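Long-range contacts in DHC, diheme cytochrome c (Rhodobacter sphaeroides, PDB 2FWT), which carries two covalently bound c-type hemes and probably transfers electrons to its partner SHP, the sphaeroides heme protein: residues 30-34 against 55-60; 22-26 against 83-88. All coordinates share one frame; numbering follows the deposited sequence.

Contact 1. Residues 30-34 against 55-60; sequences WTALM and IESYLV. With HEC (heme c), chain C.
Met34 reaches from helix 27-34 to helix 49-61 and can be followed atom by atom. Its CB lies 3.8 Å from Glu56 OE1. CG runs along the CB and CG of Glu56, the two chains sliding past each other in opposite directions. Bends at chi2 (-60°) and chi3 then curl the chain so that CE points at Ile55. SD touches both heme and helix, 3.7 Å from heme CBB and near Leu59 CD1. The tip, CE, presses on Ile55 CG2 at 3.5 Å, a tight carbon contact.

One turn away, Leu59 lies over one face of the Trp30 indole. Its CB stands 3.8 Å from the centroid of the five-membered ring, a CH-pi contact. Its two methyls reach further over the ring, CD1 by CE3 and CD2 by CE2. Trp30 CZ3 in turn meets the heme methyl CMB at 3.8 Å. The indole NE1 donates to the backbone O of Ala22.

The outer side is polar. Thr31 OG1 donates to Glu56 OE2 at 2.8 Å, meeting it on the anti side and 27° out of the carboxylate plane. A water bridges Thr31 O and Glu56 OE1, and Arg52 forms a salt bridge with the same OE1. The carboxylate is thus held through both oxygens.

The axes of 30-34 and 55-60 approach to 9.7 Å and run nearly antiparallel (161°). Both helices border the heme edge, helix 27-34 through Trp30, Leu33 and Met34, helix 49-61 through Leu59 CD1 at methyl CMB. Ile55 also packs on helix 7-12.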
loop_
_atom_site.group_PDB
_atom_site.type_symbol
_atom_site.label_atom_id
_atom_site.label_comp_id
_atom_site.label_asym_id
_atom_site.label_seq_id
_atom_site.Cartn_x
_atom_site.Cartn_y
_atom_site.Cartn_z
ATOM N N TRP A 30 7.473 0.212 5.109
ATOM C CA TRP A 30 6.903 -1.117 5.318
ATOM C C TRP A 30 7.200 -1.648 6.717
ATOM O O TRP A 30 6.317 -2.204 7.373
ATOM C CB TRP A 30 7.390 -2.082 4.267
ATOM C CG TRP A 30 6.892 -1.827 2.864
ATOM C CD1 TRP A 30 7.651 -1.646 1.766
ATOM C CD2 TRP A 30 5.534 -1.761 2.424
ATOM N NE1 TRP A 30 6.882 -1.461 0.696
ATOM C CE2 TRP A 30 5.567 -1.546 1.051
ATOM C CE3 TRP A 30 4.284 -1.866 3.072
ATOM C CZ2 TRP A 30 4.409 -1.435 0.276
ATOM C CZ3 TRP A 30 3.121 -1.775 2.300
ATOM C CH2 TRP A 30 3.190 -1.570 0.923
ATOM N N THR A 31 8.418 -1.469 7.197
ATOM C CA THR A 31 8.771 -1.942 8.547
ATOM C C THR A 31 7.913 -1.221 9.606
ATOM O O THR A 31 7.409 -1.828 10.563
ATOM C CB THR A 31 10.279 -1.766 8.802
ATOM O OG1 THR A 31 10.991 -2.700 7.989
ATOM C CG2 THR A 31 10.626 -1.964 10.256
ATOM N N ALA A 32 7.742 0.076 9.431
ATOM C CA ALA A 32 6.940 0.845 10.360
ATOM C C ALA A 32 5.498 0.367 10.392
ATOM O O ALA A 32 4.883 0.246 11.470
ATOM C CB ALA A 32 7.008 2.305 9.997
ATOM N N LEU A 33 4.926 0.164 9.214
ATOM C CA LEU A 33 3.562 -0.315 9.115
ATOM C C LEU A 33 3.429 -1.721 9.729
ATOM O O LEU A 33 2.502 -2.001 10.517
ATOM C CB LEU A 33 3.092 -0.344 7.662
ATOM C CG LEU A 33 2.573 0.924 7.002
ATOM C CD1 LEU A 33 2.361 0.684 5.518
ATOM C CD2 LEU A 33 1.261 1.388 7.647
ATOM N N MET A 34 4.359 -2.604 9.397
ATOM C CA MET A 34 4.255 -3.987 9.886
ATOM C C MET A 34 4.470 -4.103 11.422
ATOM O O MET A 34 4.082 -5.099 12.061
ATOM C CB MET A 34 5.212 -4.890 9.115
ATOM C CG MET A 34 4.893 -4.981 7.628
ATOM S SD MET A 34 3.246 -5.619 7.245
ATOM C CE MET A 34 3.359 -7.309 7.824
ATOM N N ILE A 55 5.823 -11.474 5.703
ATOM C CA ILE A 55 5.263 -10.446 4.821
ATOM C C ILE A 55 6.245 -9.281 4.811
ATOM O O ILE A 55 6.594 -8.754 3.754
ATOM C CB ILE A 55 3.875 -10.024 5.282
ATOM C CG1 ILE A 55 2.902 -11.201 5.069
ATOM C CG2 ILE A 55 3.395 -8.734 4.650
ATOM C CD1 ILE A 55 1.606 -11.010 5.804
ATOM N N GLU A 56 6.699 -8.903 5.993
ATOM C CA GLU A 56 7.631 -7.791 6.094
ATOM C C GLU A 56 8.898 -8.039 5.282
ATOM O O GLU A 56 9.414 -7.167 4.589
ATOM C CB GLU A 56 7.962 -7.489 7.550
ATOM C CG GLU A 56 8.825 -6.254 7.683
ATOM C CD GLU A 56 9.177 -5.885 9.107
ATOM O OE1 GLU A 56 8.521 -6.400 10.041
ATOM O OE2 GLU A 56 10.120 -5.077 9.272
ATOM N N SER A 57 9.434 -9.235 5.372
ATOM C CA SER A 57 10.643 -9.552 4.616
ATOM C C SER A 57 10.426 -9.371 3.100
ATOM O O SER A 57 11.279 -8.811 2.407
ATOM C CB SER A 57 11.135 -10.971 4.954
ATOM O OG SER A 57 12.163 -11.359 4.025
ATOM N N TYR A 58 9.275 -9.813 2.591
ATOM C CA TYR A 58 8.951 -9.670 1.186
ATOM C C TYR A 58 8.832 -8.189 0.814
ATOM O O TYR A 58 9.397 -7.753 -0.201
ATOM C CB TYR A 58 7.651 -10.437 0.839
ATOM C CG TYR A 58 7.058 -10.024 -0.486
ATOM C CD1 TYR A 58 7.530 -10.554 -1.665
ATOM C CD2 TYR A 58 6.022 -9.087 -0.560
ATOM C CE1 TYR A 58 7.033 -10.134 -2.885
ATOM C CE2 TYR A 58 5.499 -8.687 -1.791
ATOM C CZ TYR A 58 6.003 -9.224 -2.936
ATOM O OH TYR A 58 5.510 -8.848 -4.155
ATOM N N LEU A 59 8.112 -7.423 1.631
ATOM C CA LEU A 59 7.874 -6.014 1.336
ATOM C C LEU A 59 9.186 -5.249 1.326
ATOM O O LEU A 59 9.487 -4.495 0.397
ATOM C CB LEU A 59 6.863 -5.424 2.299
ATOM C CG LEU A 59 5.433 -5.959 2.205
ATOM C CD1 LEU A 59 4.617 -5.519 3.429
ATOM C CD2 LEU A 59 4.772 -5.513 0.938
ATOM N N VAL A 60 10.014 -5.492 2.334
ATOM C CA VAL A 60 11.312 -4.845 2.434
ATOM C C VAL A 60 12.230 -5.192 1.264
ATOM O O VAL A 60 12.867 -4.301 0.677
ATOM C CB VAL A 60 11.965 -5.175 3.804
ATOM C CG1 VAL A 60 13.448 -4.794 3.868
ATOM C CG2 VAL A 60 11.215 -4.439 4.889
HETATM FE FE HEC C . -4.058 -1.669 5.280
HETATM C CHA HEC C . -4.335 1.624 4.565
HETATM C CHB HEC C . -0.914 -1.712 3.896
HETATM C CHC HEC C . -3.820 -4.997 5.882
HETATM C CHD HEC C . -7.108 -1.625 6.800
HETATM N NA HEC C . -2.863 -0.328 4.375
HETATM C C1A HEC C . -3.172 1.008 4.185
HETATM C C2A HEC C . -2.087 1.677 3.529
HETATM C C3A HEC C . -1.132 0.746 3.328
HETATM C C4A HEC C . -1.609 -0.524 3.852
HETATM C CMA HEC C . 0.214 0.944 2.657
HETATM C CAA HEC C . -2.073 3.160 3.139
HETATM C CBA HEC C . -2.825 3.436 1.839
HETATM C CGA HEC C . -2.542 4.853 1.381
HETATM O O1A HEC C . -1.489 5.066 0.746
HETATM O O2A HEC C . -3.368 5.767 1.642
HETATM N NB HEC C . -2.641 -3.088 4.949
HETATM C C1B HEC C . -1.379 -2.888 4.437
HETATM C C2B HEC C . -0.635 -4.123 4.532
HETATM C C3B HEC C . -1.451 -5.033 5.104
HETATM C C4B HEC C . -2.742 -4.407 5.310
HETATM C CMB HEC C . 0.848 -4.228 4.116
HETATM C CAB HEC C . -1.159 -6.501 5.485
HETATM C CBB HEC C . -0.251 -6.651 6.509
HETATM N NC HEC C . -5.255 -3.040 6.159
HETATM C C1C HEC C . -4.970 -4.382 6.295
HETATM C C2C HEC C . -6.098 -5.044 6.897
HETATM C C3C HEC C . -7.016 -4.115 7.173
HETATM C C4C HEC C . -6.497 -2.843 6.698
HETATM C CMC HEC C . -6.159 -6.550 7.195
HETATM C CAC HEC C . -8.389 -4.324 7.870
HETATM C CBC HEC C . -8.435 -4.951 9.086
HETATM N ND HEC C . -5.433 -0.267 5.630
HETATM C C1D HEC C . -6.633 -0.448 6.318
HETATM C C2D HEC C . -7.333 0.813 6.426
HETATM C C3D HEC C . -6.487 1.837 5.737
HETATM C C4D HEC C . -5.332 1.078 5.269
HETATM C CMD HEC C . -8.630 1.084 7.131
HETATM C CAD HEC C . -6.823 3.316 5.600
HETATM C CBD HEC C . -7.621 3.519 4.306
HETATM C CGD HEC C . -8.065 4.952 4.137
HETATM O O1D HEC C . -7.498 5.830 4.833
HETATM O O2D HEC C . -8.982 5.194 3.290
HETATM O O HOH W 1 7.942 -4.452 11.775
#

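Contact 2. Residues 22-26 against 83-88; sequences AALLP and LRISEL. With HEC (heme c), chain C.
Leu25 and Ile85 form the apolar centre, with Leu25 CG 3.7 Å from Ile85 CG1. Leu24 adds its CB against Ile85 CD1 at 3.8 Å. Leu88 CD1 comes up to the backbone O of Leu24 and lies near Leu25 CD2. No hydrogen bond joins 22-26 to 83-88. Leu25 CD1 also reaches the heme methyl CMA.

The next shell is the heme propionates. Arg84 is extended from CG to NE and spans both. Its NH1 donates to O2A at 3.0 Å and to O1D at 2.9 Å, and NH2 also donates to O1D. Ser86 N gives a fairly straight bond to O1A (164°), and Ser86 OG binds O2A at 2.6 Å. The guanidinium would be expected to stabilise both carboxylates as anions. With an alanine here, the two propionates would probably lose their shared cationic bridge, and O1D would be left without both of its arginine N-H donors.

Further out, Leu25 packs on Trp30 and Leu33 of helix 27-34, while Ile85 and Ser86 touch Phe91 of helix 89-98. Ser109 and Ser111 also hydrogen-bond to this heme. Arg84 and Ser86 make 83-88 a propionate-binding site of a c-type cytochrome, with Leu24 and Leu25 packed behind Ile85.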
loop_
_atom_site.group_PDB
_atom_site.type_symbol
_atom_site.label_atom_id
_atom_site.label_comp_id
_atom_site.label_asym_id
_atom_site.label_seq_id
_atom_site.Cartn_x
_atom_site.Cartn_y
_atom_site.Cartn_z
ATOM N N ALA A 22 4.798 -3.783 -3.222
ATOM C CA ALA A 22 5.973 -3.445 -2.427
ATOM C C ALA A 22 6.762 -2.251 -2.950
ATOM O O ALA A 22 7.237 -1.433 -2.169
ATOM C CB ALA A 22 6.871 -4.670 -2.291
ATOM N N ALA A 23 6.855 -2.135 -4.271
ATOM C CA ALA A 23 7.661 -1.112 -4.909
ATOM C C ALA A 23 7.192 0.297 -4.615
ATOM O O ALA A 23 7.908 1.267 -4.918
ATOM C CB ALA A 23 7.638 -1.353 -6.379
ATOM N N LEU A 24 5.992 0.437 -4.068
ATOM C CA LEU A 24 5.425 1.770 -3.855
ATOM C C LEU A 24 5.917 2.515 -2.600
ATOM O O LEU A 24 5.787 3.739 -2.536
ATOM C CB LEU A 24 3.910 1.685 -3.856
ATOM C CG LEU A 24 3.074 1.907 -5.136
ATOM C CD1 LEU A 24 3.781 1.960 -6.462
ATOM C CD2 LEU A 24 1.821 1.091 -5.152
ATOM N N LEU A 25 6.464 1.801 -1.617
ATOM C CA LEU A 25 6.978 2.424 -0.403
ATOM C C LEU A 25 8.411 1.990 -0.137
ATOM O O LEU A 25 8.826 0.885 -0.517
ATOM C CB LEU A 25 6.115 2.056 0.823
ATOM C CG LEU A 25 4.709 2.689 0.882
ATOM C CD1 LEU A 25 3.949 2.114 2.045
ATOM C CD2 LEU A 25 4.821 4.195 1.037
ATOM N N PRO A 26 9.171 2.851 0.534
ATOM C CA PRO A 26 10.497 2.436 0.956
ATOM C C PRO A 26 10.475 1.436 2.114
ATOM O O PRO A 26 9.495 1.342 2.869
ATOM C CB PRO A 26 11.147 3.734 1.375
ATOM C CG PRO A 26 10.005 4.616 1.798
ATOM C CD PRO A 26 8.869 4.256 0.900
ATOM N N LEU A 83 3.792 6.620 6.094
ATOM C CA LEU A 83 3.018 5.413 6.240
ATOM C C LEU A 83 2.080 5.184 5.053
ATOM O O LEU A 83 1.522 4.089 4.940
ATOM C CB LEU A 83 2.191 5.448 7.515
ATOM C CG LEU A 83 2.742 4.862 8.825
ATOM C CD1 LEU A 83 4.163 4.394 8.777
ATOM C CD2 LEU A 83 2.463 5.818 9.986
ATOM N N ARG A 84 1.892 6.198 4.199
ATOM C CA ARG A 84 0.886 6.117 3.129
ATOM C C ARG A 84 1.537 6.389 1.785
ATOM O O ARG A 84 2.282 7.388 1.639
ATOM C CB ARG A 84 -0.263 7.125 3.342
ATOM C CG ARG A 84 -1.118 6.810 4.501
ATOM C CD ARG A 84 -2.189 7.854 4.665
ATOM N NE ARG A 84 -3.244 7.571 5.652
ATOM C CZ ARG A 84 -4.394 6.935 5.430
ATOM N NH1 ARG A 84 -4.657 6.351 4.282
ATOM N NH2 ARG A 84 -5.274 6.832 6.419
ATOM N N ILE A 85 1.215 5.537 0.815
ATOM C CA ILE A 85 1.528 5.793 -0.576
ATOM C C ILE A 85 0.894 7.133 -1.001
ATOM O O ILE A 85 1.523 7.953 -1.683
ATOM C CB ILE A 85 1.016 4.658 -1.475
ATOM C CG1 ILE A 85 1.717 3.321 -1.129
ATOM C CG2 ILE A 85 1.252 4.993 -2.949
ATOM C CD1 ILE A 85 0.911 2.101 -1.547
ATOM N N SER A 86 -0.338 7.348 -0.554
ATOM C CA SER A 86 -1.123 8.533 -0.890
ATOM C C SER A 86 -0.583 9.837 -0.299
ATOM O O SER A 86 -1.097 10.905 -0.617
ATOM C CB SER A 86 -2.584 8.312 -0.485
ATOM O OG SER A 86 -2.738 8.236 0.917
ATOM N N GLU A 87 0.441 9.761 0.545
ATOM C CA GLU A 87 1.123 10.940 1.102
ATOM C C GLU A 87 2.512 11.186 0.508
ATOM O O GLU A 87 3.190 12.146 0.881
ATOM C CB GLU A 87 1.240 10.816 2.624
ATOM C CG GLU A 87 -0.109 10.951 3.323
ATOM C CD GLU A 87 -0.722 12.355 3.248
ATOM O OE1 GLU A 87 -0.015 13.358 3.527
ATOM O OE2 GLU A 87 -1.925 12.461 2.945
ATOM N N LEU A 88 2.936 10.357 -0.434
ATOM C CA LEU A 88 4.236 10.542 -1.048
ATOM C C LEU A 88 4.285 11.797 -1.902
ATOM O O LEU A 88 3.309 12.136 -2.531
ATOM C CB LEU A 88 4.618 9.350 -1.915
ATOM C CG LEU A 88 4.865 8.052 -1.142
ATOM C CD1 LEU A 88 5.033 6.933 -2.126
ATOM C CD2 LEU A 88 6.068 8.175 -0.230
HETATM FE FE HEC C . -4.058 -1.669 5.280
HETATM C CHA HEC C . -4.335 1.624 4.565
HETATM C CHB HEC C . -0.914 -1.712 3.896
HETATM C CHC HEC C . -3.820 -4.997 5.882
HETATM C CHD HEC C . -7.108 -1.625 6.800
HETATM N NA HEC C . -2.863 -0.328 4.375
HETATM C C1A HEC C . -3.172 1.008 4.185
HETATM C C2A HEC C . -2.087 1.677 3.529
HETATM C C3A HEC C . -1.132 0.746 3.328
HETATM C C4A HEC C . -1.609 -0.524 3.852
HETATM C CMA HEC C . 0.214 0.944 2.657
HETATM C CAA HEC C . -2.073 3.160 3.139
HETATM C CBA HEC C . -2.825 3.436 1.839
HETATM C CGA HEC C . -2.542 4.853 1.381
HETATM O O1A HEC C . -1.489 5.066 0.746
HETATM O O2A HEC C . -3.368 5.767 1.642
HETATM N NB HEC C . -2.641 -3.088 4.949
HETATM C C1B HEC C . -1.379 -2.888 4.437
HETATM C C2B HEC C . -0.635 -4.123 4.532
HETATM C C3B HEC C . -1.451 -5.033 5.104
HETATM C C4B HEC C . -2.742 -4.407 5.310
HETATM C CMB HEC C . 0.848 -4.228 4.116
HETATM C CAB HEC C . -1.159 -6.501 5.485
HETATM C CBB HEC C . -0.251 -6.651 6.509
HETATM N NC HEC C . -5.255 -3.040 6.159
HETATM C C1C HEC C . -4.970 -4.382 6.295
HETATM C C2C HEC C . -6.098 -5.044 6.897
HETATM C C3C HEC C . -7.016 -4.115 7.173
HETATM C C4C HEC C . -6.497 -2.843 6.698
HETATM C CMC HEC C . -6.159 -6.550 7.195
HETATM C CAC HEC C . -8.389 -4.324 7.870
HETATM C CBC HEC C . -8.435 -4.951 9.086
HETATM N ND HEC C . -5.433 -0.267 5.630
HETATM C C1D HEC C . -6.633 -0.448 6.318
HETATM C C2D HEC C . -7.333 0.813 6.426
HETATM C C3D HEC C . -6.487 1.837 5.737
HETATM C C4D HEC C . -5.332 1.078 5.269
HETATM C CMD HEC C . -8.630 1.084 7.131
HETATM C CAD HEC C . -6.823 3.316 5.600
HETATM C CBD HEC C . -7.621 3.519 4.306
HETATM C CGD HEC C . -8.065 4.952 4.137
HETATM O O1D HEC C . -7.498 5.830 4.833
HETATM O O2D HEC C . -8.982 5.194 3.290
#

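Both contacts border the same heme and share its methyl CMA, met by Leu33 CD1 in contact 1 and Leu25 CD1 in contact 2. Contact 2 alone also grips the propionates. Contact 1 joins two helices and offers apolar side chains to the porphyrin rim, with its polar pairs on the outer side. Contact 2 joins two loops, is closer to the centre of the chain, and turns Arg84 and Ser86 to the propionates. Each is partly buried. Contact 1 buries 386 Å² and contact 2 only 254 Å². Helix 27-34 links them: Ala32 and Leu33 pack on Leu83. Between the segments, contact 1 has a direct hydrogen bond and contact 2 has apolar packing alone.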